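PDB 5UIZ: AA10A from Thermobifida fusca, which probably cleaves crystalline polysaccharides such as cellulose by oxidation, as a copper-dependent lytic polysaccharide monooxygenase. Local coordinates for residues H37-V40 and A44-N47. Numbering follows the deposited sequence.
Sequences HGSV and ATRN. With CU (copper (II) ion), chain C.
The flat peptide carbonyl of V40 takes the backbone N-H of T45, which approaches slightly off the carbonyl plane, tilted by 21°. V40 O lies 3.1 Å from T45 N, and the CA of A44 adds a C-H...O contact to the same oxygen. The contact joins the first strand of the beta-sandwich core, 38-42, to helix 46-54. The second flat group is the N47 amide. Its OD1 accepts a hydrogen bond from a water. H37 opens the same strand and does not touch 44-47. Its imidazole ND1 binds copper. H37 N, 2.1 Å from the copper, and H144 complete the histidine brace of this family. T45 is the N-cap of the helix, and its OG1 makes a weak hydrogen bond to Y48 N. With chi1 at 52°, OG1 is flanked by both backbone branches, and this turns it to S39 OG. OG1 and S39 OG are hydrogen-bonded, 2.8 Å apart; either hydroxyl could be the donor. The same S39 OG holds the water at 2.7 Å, and this water bridges to N47 OD1 at 2.9 Å. A valine in place of T45 would probably deprive S39 OG of a hydroxyl partner and the helix of its weak side-chain cap. L215 packs against S39, V40 and T45. The methyl CG2 of T45 rests 3.9 Å from V40 CB and 3.4 Å from S39 OG.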
# COMPACT_ATOMS: atom_id res chain seq x y z
N HIS A 37 8.81 -5.54 9.90
CA HIS A 37 7.57 -6.08 9.33
C HIS A 37 6.47 -5.16 9.83
O HIS A 37 6.49 -4.74 10.96
CB HIS A 37 7.34 -7.54 9.74
CG HIS A 37 8.30 -8.51 9.11
ND1 HIS A 37 9.51 -8.12 8.58
CD2 HIS A 37 8.24 -9.86 8.95
CE1 HIS A 37 10.15 -9.18 8.11
NE2 HIS A 37 9.40 -10.25 8.32
N GLY A 38 5.55 -4.80 8.94
CA GLY A 38 4.46 -3.84 9.24
C GLY A 38 3.78 -3.25 7.99
O GLY A 38 3.92 -3.79 6.88
N SER A 39 3.08 -2.14 8.17
CA SER A 39 2.19 -1.60 7.12
C SER A 39 1.64 -0.26 7.54
O SER A 39 1.83 0.18 8.70
CB SER A 39 1.01 -2.54 6.85
OG SER A 39 0.43 -2.37 5.57
N VAL A 40 0.95 0.37 6.59
CA VAL A 40 0.29 1.63 6.83
C VAL A 40 -1.11 1.23 7.31
O VAL A 40 -1.87 0.59 6.58
CB VAL A 40 0.23 2.50 5.56
CG1 VAL A 40 -0.66 3.72 5.80
CG2 VAL A 40 1.60 2.97 5.18
N ALA A 44 -5.44 2.71 5.60
CA ALA A 44 -5.12 1.30 5.56
C ALA A 44 -4.73 0.85 4.16
O ALA A 44 -5.41 1.18 3.19
CB ALA A 44 -6.33 0.51 6.00
N THR A 45 -3.67 0.06 4.08
CA THR A 45 -3.28 -0.52 2.82
C THR A 45 -4.34 -1.53 2.33
O THR A 45 -5.23 -1.93 3.04
CB THR A 45 -1.92 -1.25 2.91
OG1 THR A 45 -1.93 -2.18 4.00
CG2 THR A 45 -0.85 -0.30 3.14
N ARG A 46 -4.18 -1.96 1.11
CA ARG A 46 -5.05 -2.96 0.56
C ARG A 46 -5.09 -4.27 1.34
O ARG A 46 -6.19 -4.74 1.63
CB ARG A 46 -4.71 -3.21 -0.92
CG ARG A 46 -5.10 -2.05 -1.80
CD ARG A 46 -4.73 -2.27 -3.27
NE ARG A 46 -5.22 -1.12 -4.05
CZ ARG A 46 -5.06 -0.95 -5.37
NH1 ARG A 46 -4.39 -1.82 -6.12
NH2 ARG A 46 -5.60 0.08 -5.95
N ASN A 47 -3.94 -4.87 1.63
CA ASN A 47 -3.94 -6.19 2.22
C ASN A 47 -4.20 -6.08 3.73
O ASN A 47 -4.83 -6.95 4.29
CB ASN A 47 -2.68 -7.07 1.87
CG ASN A 47 -1.39 -6.44 2.30
OD1 ASN A 47 -1.31 -5.23 2.37
ND2 ASN A 47 -0.38 -7.23 2.58
CU CU C . 10.45 -6.81 9.85
O HOH W 1 0.99 -4.00 3.55